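GDP-mannose-dependent alpha-(1-6)-phosphatidylinositol monomannoside mannosyltransferase (PDB 3OKP) is a bacterial glycosyltransferase of the GT-B fold, built from two Rossmann-like domains facing each other across a cleft. Local coordinates at residues Glu166-Val174 against Trp363-Leu372; Leu270-Ala280 against Tyr296-Ile307. All blocks are in the same frame, centred on the assembly; numbering follows the deposited sequence.

Overall arrangement
Both contacts belong to a GT-B chain, but they do different jobs in it. Interaction 2 is core: it lies within one Rossmann-like domain and joins strand 275-278 to helix 294-301 and strand 306-308 through regular sheet bonds and apolar packing. Interaction 1 is partly buried and closes a far longer loop of chain, bringing the end of strand 164-167, in the other sheet, against the start of the C-terminal helix 365-377. Its chemistry is more mixed, with a glycine on an indole face and an arginine bonded to a carbonyl. The two share no secondary-structure element, yet they touch, Trp363 and Val172 packing on helix 294-301. Interaction 2 alone holds a residue of the ligand pocket, Glu298.

Interaction 1 (Glu166-Val174 against Trp363-Leu372); sequences EHLPSGVDV and WSWEIMGERL
Gly171 and Val172, in the loop that leaves strand 164-167, run beside Trp363-Trp365 at the start of helix 365-377, where Val172 N donates to Trp363 O (2.8 Å) and Trp365 N returns a weak bond to Val172 O. Gly171 lies flat on the indole of Trp365: its CA stands 3.8 Å from the centroid of the six-membered ring, a CH-pi contact almost on the ring normal. Having no side chain, Gly171 can bring its CA directly onto the ring face, which is why glycine suits the place. Further along helix 365-377 the grip is polar. Arg371, extended from CG to NE, brings NH1 to His167 O (3.3 Å), coming from above the carbonyl plane and not on a lone pair. Between these ends, Met368 folds its chain at chi2 (-49°) and chi3 (-57°), which lays CE tightly against Pro169 CD (3.4 Å). An unbranched, bendable chain suits the task of folding a methyl against the proline ring. That ring is held from another direction as well, its CG meeting Trp363 CZ3 at 3.5 Å with the two side chains about perpendicular. Leu168 continues the apolar strip, CD2 reaching Leu372 CD1, while Phe28 of helix 20-29 packs on both leucines. Ser364 is the N-cap: with OG between backbone N and carbonyl carbon (chi1 70°), it accepts from Ile367 N at 3.1 Å. A water accepts from Val174 N and Trp365 N and donates to Glu366 OE1 (2.7 Å). The helix start is thus tied to the loop by backbone, water and indole together, where the C-terminal helix of this GT-B enzyme returns to the N-terminal domain. Pro169 O, against Met368 CE, and Ser170 O, at the Trp363 edge, are buried without a polar partner, consistent with a middle that rests mainly on apolar packing.

Interaction 2 (Leu270-Ala280 against Tyr296-Ile307); sequences LAAADIFAMPA and YLEAQACGVPVI. With GDD (guanosine-5'-diphosphate-alpha-D-mannose), chain B.
Strand 275-278 meets helix 294-301 and strand 306-308 in a buried contact, part sheet pairing and part strand-on-helix packing, in and against the six-stranded parallel sheet of one Rossmann-like domain. Phe276 N donates to Pro305 O (2.9 Å), Ile307 N to Phe276 O and Met278 N to Ile307 O, the bonds of a parallel pairing that sets Phe276 beside Val306 and Ala277 beside Ile307. Phe276 carries the packing: with CG anti to its backbone N (chi1 177°), the ring reaches the helix, where Ala299 CB lies 3.6 Å from Phe276 CG. Alanine is small enough to let helix and strand approach, their short axes 9.3 Å apart. Tyr296 crosses Phe276 at about a right angle, CD1 at the edge of the phenylalanine ring. These elements form a beta-alpha-beta crossover, the repeating unit of the Rossmann-like fold. Its helix ends in a Schellman motif, where Gly303 takes the positive phi that glycine tolerates easily, and Val304 then turns CG1 onto Phe276 N. Further along the strand, Tyr296 OH donates to Met278 O (2.5 Å), which gives the buried hydroxyl a partner; the Met278 thioether lies obliquely to the ring, a Met-aromatic contact, with CE 3.7 Å from Tyr296 CZ. On the same helix Glu298 extends its carboxylate to guanosine-5'-diphosphate-alpha-D-mannose, OE1 accepting from O2' (2.8 Å) and OE2 from O3' (2.7 Å), so both oxygens grip the ribose.

Interaction 1 (Glu166-Val174 against Trp363-Leu372)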
# COMPACT_ATOMS: atom_id res chain seq x y z
N GLU A 166 7.11 11.55 -10.23
CA GLU A 166 6.45 10.43 -10.91
C GLU A 166 5.59 9.61 -9.95
O GLU A 166 6.03 9.25 -8.86
CB GLU A 166 7.49 9.52 -11.58
CG GLU A 166 8.30 10.18 -12.70
CD GLU A 166 7.54 10.26 -14.02
OE1 GLU A 166 6.47 9.63 -14.15
OE2 GLU A 166 8.03 10.96 -14.93
N HIS A 167 4.36 9.32 -10.37
CA HIS A 167 3.43 8.52 -9.57
C HIS A 167 3.81 7.04 -9.60
O HIS A 167 3.67 6.38 -10.63
CB HIS A 167 1.99 8.74 -10.06
CG HIS A 167 0.94 8.14 -9.17
ND1 HIS A 167 -0.14 7.43 -9.67
CD2 HIS A 167 0.79 8.15 -7.82
CE1 HIS A 167 -0.90 7.03 -8.67
NE2 HIS A 167 -0.35 7.45 -7.53
N LEU A 168 4.31 6.53 -8.48
CA LEU A 168 4.69 5.12 -8.39
C LEU A 168 4.19 4.47 -7.09
O LEU A 168 4.99 4.17 -6.19
CB LEU A 168 6.20 4.94 -8.56
CG LEU A 168 6.70 3.54 -8.97
CD1 LEU A 168 6.29 3.19 -10.39
CD2 LEU A 168 8.21 3.42 -8.80
N PRO A 169 2.86 4.26 -6.98
CA PRO A 169 2.30 3.53 -5.85
C PRO A 169 2.50 2.03 -6.01
O PRO A 169 2.85 1.57 -7.10
CB PRO A 169 0.81 3.86 -5.94
CG PRO A 169 0.57 4.06 -7.40
CD PRO A 169 1.81 4.72 -7.91
N SER A 170 2.26 1.29 -4.94
CA SER A 170 2.23 -0.17 -5.01
C SER A 170 1.18 -0.64 -6.01
O SER A 170 0.16 0.02 -6.21
CB SER A 170 1.92 -0.76 -3.63
OG SER A 170 1.84 -2.17 -3.68
N GLY A 171 1.46 -1.77 -6.65
CA GLY A 171 0.45 -2.45 -7.45
C GLY A 171 -0.30 -3.45 -6.60
O GLY A 171 -0.03 -3.59 -5.41
N VAL A 172 -1.24 -4.15 -7.22
CA VAL A 172 -1.93 -5.27 -6.58
C VAL A 172 -1.80 -6.52 -7.46
O VAL A 172 -1.83 -6.42 -8.69
CB VAL A 172 -3.43 -4.92 -6.25
CG1 VAL A 172 -4.23 -4.58 -7.52
CG2 VAL A 172 -4.09 -6.04 -5.47
N ASP A 173 -1.60 -7.68 -6.83
CA ASP A 173 -1.50 -8.95 -7.55
C ASP A 173 -2.89 -9.42 -7.98
O ASP A 173 -3.66 -9.94 -7.17
CB ASP A 173 -0.80 -10.01 -6.70
CG ASP A 173 -0.47 -11.29 -7.48
OD1 ASP A 173 -1.10 -11.57 -8.52
OD2 ASP A 173 0.44 -12.02 -7.04
N VAL A 174 -3.19 -9.23 -9.26
CA VAL A 174 -4.52 -9.56 -9.82
C VAL A 174 -4.76 -11.06 -10.03
O VAL A 174 -5.87 -11.47 -10.37
CB VAL A 174 -4.82 -8.76 -11.12
CG1 VAL A 174 -4.93 -7.27 -10.82
CG2 VAL A 174 -3.77 -9.03 -12.20
N TRP A 363 -3.93 -0.73 -11.96
CA TRP A 363 -3.35 -1.02 -10.64
C TRP A 363 -2.58 -2.33 -10.47
O TRP A 363 -2.01 -2.58 -9.41
CB TRP A 363 -4.43 -0.91 -9.56
CG TRP A 363 -4.89 0.49 -9.32
CD1 TRP A 363 -6.04 1.06 -9.78
CD2 TRP A 363 -4.22 1.50 -8.57
NE1 TRP A 363 -6.13 2.37 -9.36
CE2 TRP A 363 -5.02 2.66 -8.61
CE3 TRP A 363 -3.01 1.54 -7.85
CZ2 TRP A 363 -4.65 3.85 -7.96
CZ3 TRP A 363 -2.65 2.72 -7.21
CH2 TRP A 363 -3.47 3.85 -7.27
N SER A 364 -2.56 -3.17 -11.51
CA SER A 364 -1.86 -4.46 -11.45
C SER A 364 -0.34 -4.28 -11.37
O SER A 364 0.19 -3.20 -11.69
CB SER A 364 -2.23 -5.32 -12.65
OG SER A 364 -1.67 -4.79 -13.84
N TRP A 365 0.36 -5.33 -10.96
CA TRP A 365 1.83 -5.31 -10.95
C TRP A 365 2.41 -5.28 -12.37
O TRP A 365 3.53 -4.82 -12.57
CB TRP A 365 2.41 -6.48 -10.13
CG TRP A 365 2.40 -6.19 -8.66
CD1 TRP A 365 1.65 -6.81 -7.70
CD2 TRP A 365 3.15 -5.17 -7.98
NE1 TRP A 365 1.90 -6.25 -6.47
CE2 TRP A 365 2.82 -5.25 -6.61
CE3 TRP A 365 4.08 -4.21 -8.40
CZ2 TRP A 365 3.38 -4.39 -5.65
CZ3 TRP A 365 4.64 -3.36 -7.44
CH2 TRP A 365 4.28 -3.46 -6.09
N GLU A 366 1.62 -5.76 -13.33
CA GLU A 366 1.99 -5.68 -14.75
C GLU A 366 2.00 -4.23 -15.23
O GLU A 366 2.94 -3.78 -15.88
CB GLU A 366 1.05 -6.52 -15.61
CG GLU A 366 1.34 -8.02 -15.60
CD GLU A 366 0.85 -8.74 -14.34
OE1 GLU A 366 0.09 -8.14 -13.54
OE2 GLU A 366 1.23 -9.92 -14.16
N ILE A 367 0.93 -3.50 -14.89
CA ILE A 367 0.81 -2.08 -15.20
C ILE A 367 1.87 -1.25 -14.47
O ILE A 367 2.57 -0.44 -15.08
CB ILE A 367 -0.62 -1.54 -14.88
CG1 ILE A 367 -1.68 -2.18 -15.80
CG2 ILE A 367 -0.67 -0.01 -14.93
CD1 ILE A 367 -1.52 -1.89 -17.30
N MET A 368 1.99 -1.47 -13.16
CA MET A 368 2.94 -0.71 -12.34
C MET A 368 4.39 -1.05 -12.68
O MET A 368 5.25 -0.17 -12.67
CB MET A 368 2.67 -0.92 -10.84
CG MET A 368 1.37 -0.30 -10.33
SD MET A 368 1.07 1.42 -10.81
CE MET A 368 2.53 2.23 -10.17
N GLY A 369 4.64 -2.32 -12.99
CA GLY A 369 5.95 -2.76 -13.46
C GLY A 369 6.40 -2.04 -14.71
O GLY A 369 7.57 -1.68 -14.85
N GLU A 370 5.45 -1.82 -15.63
CA GLU A 370 5.70 -1.05 -16.85
C GLU A 370 6.07 0.40 -16.55
O GLU A 370 6.96 0.96 -17.18
CB GLU A 370 4.50 -1.11 -17.79
CG GLU A 370 4.38 -2.42 -18.55
N ARG A 371 5.38 0.99 -15.57
CA ARG A 371 5.70 2.34 -15.09
C ARG A 371 7.14 2.43 -14.58
O ARG A 371 7.85 3.39 -14.88
CB ARG A 371 4.74 2.79 -13.99
CG ARG A 371 3.34 3.18 -14.47
CD ARG A 371 2.60 3.88 -13.35
NE ARG A 371 1.22 4.21 -13.69
CZ ARG A 371 0.39 4.87 -12.89
NH1 ARG A 371 0.80 5.29 -11.70
NH2 ARG A 371 -0.85 5.13 -13.28
N LEU A 372 7.56 1.43 -13.80
CA LEU A 372 8.93 1.39 -13.28
C LEU A 372 9.95 1.21 -14.41
O LEU A 372 11.00 1.86 -14.41
CB LEU A 372 9.11 0.30 -12.21
CG LEU A 372 10.51 0.20 -11.58
CD1 LEU A 372 10.91 1.51 -10.88
CD2 LEU A 372 10.61 -0.97 -10.62
O HOH W 1 -0.60 -8.44 -10.94

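Interaction 2 (Leu270-Ala280 against Tyr296-Ile307)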
# COMPACT_ATOMS: atom_id res chain seq x y z
N LEU A 270 -12.63 -11.93 1.83
CA LEU A 270 -12.81 -10.69 1.08
C LEU A 270 -13.65 -10.92 -0.18
O LEU A 270 -14.65 -10.23 -0.39
CB LEU A 270 -11.44 -10.07 0.73
CG LEU A 270 -11.36 -8.83 -0.17
CD1 LEU A 270 -12.21 -7.68 0.35
CD2 LEU A 270 -9.91 -8.38 -0.32
N ALA A 271 -13.26 -11.91 -0.98
CA ALA A 271 -13.93 -12.21 -2.25
C ALA A 271 -15.38 -12.67 -2.09
O ALA A 271 -16.19 -12.54 -3.01
CB ALA A 271 -13.12 -13.23 -3.04
N ALA A 272 -15.72 -13.20 -0.91
CA ALA A 272 -17.06 -13.70 -0.63
C ALA A 272 -18.01 -12.62 -0.09
O ALA A 272 -19.23 -12.84 0.00
CB ALA A 272 -17.00 -14.88 0.33
N ALA A 273 -17.46 -11.46 0.25
CA ALA A 273 -18.25 -10.35 0.80
C ALA A 273 -19.10 -9.64 -0.26
O ALA A 273 -18.77 -9.65 -1.45
CB ALA A 273 -17.34 -9.34 1.50
N ASP A 274 -20.19 -9.03 0.19
CA ASP A 274 -21.04 -8.22 -0.68
C ASP A 274 -20.47 -6.81 -0.85
O ASP A 274 -20.54 -6.23 -1.93
CB ASP A 274 -22.47 -8.17 -0.12
CG ASP A 274 -23.15 -9.53 -0.13
OD1 ASP A 274 -23.38 -10.08 -1.23
OD2 ASP A 274 -23.45 -10.06 0.97
N ILE A 275 -19.91 -6.27 0.23
CA ILE A 275 -19.33 -4.93 0.23
C ILE A 275 -18.02 -4.94 1.02
O ILE A 275 -17.93 -5.59 2.07
CB ILE A 275 -20.29 -3.88 0.88
CG1 ILE A 275 -21.66 -3.88 0.19
CG2 ILE A 275 -19.67 -2.47 0.85
CD1 ILE A 275 -22.74 -3.11 0.96
N PHE A 276 -17.01 -4.24 0.52
CA PHE A 276 -15.83 -3.90 1.31
C PHE A 276 -15.96 -2.45 1.76
O PHE A 276 -16.18 -1.55 0.94
CB PHE A 276 -14.52 -4.10 0.53
CG PHE A 276 -13.29 -3.68 1.31
CD1 PHE A 276 -12.81 -2.37 1.25
CD2 PHE A 276 -12.62 -4.60 2.12
CE1 PHE A 276 -11.69 -1.98 1.98
CE2 PHE A 276 -11.49 -4.22 2.85
CZ PHE A 276 -11.03 -2.91 2.78
N ALA A 277 -15.81 -2.22 3.06
CA ALA A 277 -15.91 -0.88 3.62
C ALA A 277 -14.77 -0.59 4.58
O ALA A 277 -14.45 -1.41 5.45
CB ALA A 277 -17.26 -0.69 4.31
N MET A 278 -14.14 0.56 4.40
CA MET A 278 -13.12 1.06 5.32
C MET A 278 -13.13 2.58 5.22
O MET A 278 -12.43 3.16 4.39
CB MET A 278 -11.73 0.48 4.99
CG MET A 278 -10.71 0.60 6.13
SD MET A 278 -9.76 2.14 6.11
CE MET A 278 -8.48 1.73 4.93
N PRO A 279 -13.96 3.24 6.06
CA PRO A 279 -14.15 4.68 5.99
C PRO A 279 -13.04 5.44 6.72
O PRO A 279 -13.27 6.06 7.76
CB PRO A 279 -15.51 4.89 6.65
CG PRO A 279 -15.64 3.77 7.63
CD PRO A 279 -14.77 2.63 7.14
N ALA A 280 -11.83 5.39 6.15
CA ALA A 280 -10.65 6.03 6.72
C ALA A 280 -10.85 7.52 6.97
O ALA A 280 -11.39 8.23 6.11
CB ALA A 280 -9.43 5.80 5.82
N TYR A 296 -8.25 -1.18 -0.59
CA TYR A 296 -9.29 -0.79 -1.55
C TYR A 296 -9.03 -1.41 -2.92
O TYR A 296 -9.97 -1.77 -3.64
CB TYR A 296 -9.36 0.73 -1.70
CG TYR A 296 -9.63 1.51 -0.42
CD1 TYR A 296 -10.77 1.28 0.34
CD2 TYR A 296 -8.75 2.50 -0.01
CE1 TYR A 296 -11.01 2.01 1.51
CE2 TYR A 296 -8.98 3.24 1.15
CZ TYR A 296 -10.12 2.99 1.90
OH TYR A 296 -10.35 3.72 3.04
N LEU A 297 -7.76 -1.51 -3.28
CA LEU A 297 -7.34 -2.09 -4.55
C LEU A 297 -7.50 -3.61 -4.53
O LEU A 297 -7.89 -4.21 -5.53
CB LEU A 297 -5.89 -1.71 -4.86
CG LEU A 297 -5.57 -0.21 -4.84
CD1 LEU A 297 -4.08 0.02 -4.94
CD2 LEU A 297 -6.32 0.53 -5.95
N GLU A 298 -7.20 -4.20 -3.37
CA GLU A 298 -7.38 -5.63 -3.14
C GLU A 298 -8.85 -6.04 -3.27
O GLU A 298 -9.16 -7.08 -3.86
CB GLU A 298 -6.84 -6.01 -1.76
CG GLU A 298 -5.31 -5.96 -1.66
CD GLU A 298 -4.79 -6.10 -0.24
OE1 GLU A 298 -5.59 -6.09 0.72
OE2 GLU A 298 -3.56 -6.20 -0.08
N ALA A 299 -9.74 -5.22 -2.72
CA ALA A 299 -11.18 -5.46 -2.79
C ALA A 299 -11.68 -5.38 -4.23
O ALA A 299 -12.40 -6.27 -4.69
CB ALA A 299 -11.92 -4.46 -1.92
N GLN A 300 -11.29 -4.32 -4.93
CA GLN A 300 -11.64 -4.14 -6.34
C GLN A 300 -11.10 -5.28 -7.20
O GLN A 300 -11.79 -5.76 -8.10
CB GLN A 300 -11.14 -2.79 -6.85
CG GLN A 300 -11.94 -1.61 -6.32
CD GLN A 300 -11.33 -0.28 -6.72
OE1 GLN A 300 -11.75 0.33 -7.69
NE2 GLN A 300 -10.32 0.16 -5.97
N ALA A 301 -9.89 -5.73 -6.89
CA ALA A 301 -9.28 -6.88 -7.56
C ALA A 301 -10.08 -8.18 -7.34
O ALA A 301 -10.07 -9.07 -8.19
CB ALA A 301 -7.84 -7.05 -7.12
N CYS A 302 -10.75 -8.27 -6.19
CA CYS A 302 -11.63 -9.41 -5.89
C CYS A 302 -13.06 -9.22 -6.41
O CYS A 302 -13.94 -10.07 -6.17
CB CYS A 302 -11.65 -9.69 -4.38
SG CYS A 302 -10.10 -10.39 -3.73
N GLY A 303 -13.30 -8.13 -7.13
CA GLY A 303 -14.60 -7.84 -7.73
C GLY A 303 -15.67 -7.47 -6.71
O GLY A 303 -16.84 -7.81 -6.87
N VAL A 304 -15.26 -6.76 -5.66
CA VAL A 304 -16.15 -6.38 -4.56
C VAL A 304 -16.31 -4.86 -4.52
O VAL A 304 -15.31 -4.14 -4.54
CB VAL A 304 -15.60 -6.90 -3.20
CG1 VAL A 304 -16.54 -6.55 -2.04
CG2 VAL A 304 -15.37 -8.42 -3.25
N PRO A 305 -17.57 -4.36 -4.47
CA PRO A 305 -17.85 -2.92 -4.35
C PRO A 305 -17.16 -2.31 -3.14
O PRO A 305 -17.10 -2.93 -2.08
CB PRO A 305 -19.37 -2.87 -4.16
CG PRO A 305 -19.87 -4.12 -4.77
CD PRO A 305 -18.81 -5.16 -4.54
N VAL A 306 -16.64 -1.09 -3.29
CA VAL A 306 -15.85 -0.46 -2.23
C VAL A 306 -16.53 0.79 -1.66
O VAL A 306 -17.04 1.62 -2.39
CB VAL A 306 -14.42 -0.11 -2.72
CG1 VAL A 306 -13.69 0.78 -1.71
CG2 VAL A 306 -13.62 -1.38 -2.96
N ILE A 307 -16.54 0.88 -0.33
CA ILE A 307 -16.79 2.15 0.34
C ILE A 307 -15.48 2.59 0.98
O ILE A 307 -14.91 1.88 1.82
CB ILE A 307 -17.95 2.08 1.37
CG1 ILE A 307 -19.28 1.78 0.65
CG2 ILE A 307 -18.05 3.38 2.17
CD1 ILE A 307 -20.45 1.52 1.57
N2 GDD B . -2.72 -11.60 6.03
C2 GDD B . -3.43 -10.54 6.49
N1 GDD B . -4.32 -10.72 7.50
N3 GDD B . -3.24 -9.32 5.95
C4 GDD B . -3.95 -8.25 6.39
C5 GDD B . -4.87 -8.41 7.42
C6 GDD B . -5.05 -9.67 7.97
O6 GDD B . -5.87 -9.85 8.90
N7 GDD B . -5.42 -7.20 7.66
C8 GDD B . -4.85 -6.31 6.81
N9 GDD B . -3.96 -6.96 6.04
C1' GDD B . -3.11 -6.37 4.97
C2' GDD B . -3.96 -6.00 3.76
O2' GDD B . -4.18 -7.12 2.90
C3' GDD B . -3.15 -4.90 3.11
O3' GDD B . -2.26 -5.46 2.13
C4' GDD B . -2.34 -4.28 4.24
O4' GDD B . -2.45 -5.17 5.36
C5' GDD B . -2.87 -2.90 4.63
O5' GDD B . -2.16 -1.87 3.93
PA GDD B . -2.74 -0.56 3.70
O1A GDD B . -2.02 0.07 2.89
O2A GDD B . -3.89 -0.67 3.20
O3A GDD B . -2.85 0.20 4.93
PB GDD B . -1.76 0.43 5.86
O2B GDD B . -0.68 0.59 5.26
O3B GDD B . -2.01 1.46 6.54
O1B GDD B . -1.65 -0.68 6.77
O HOH W 2 -15.51 -12.05 -5.53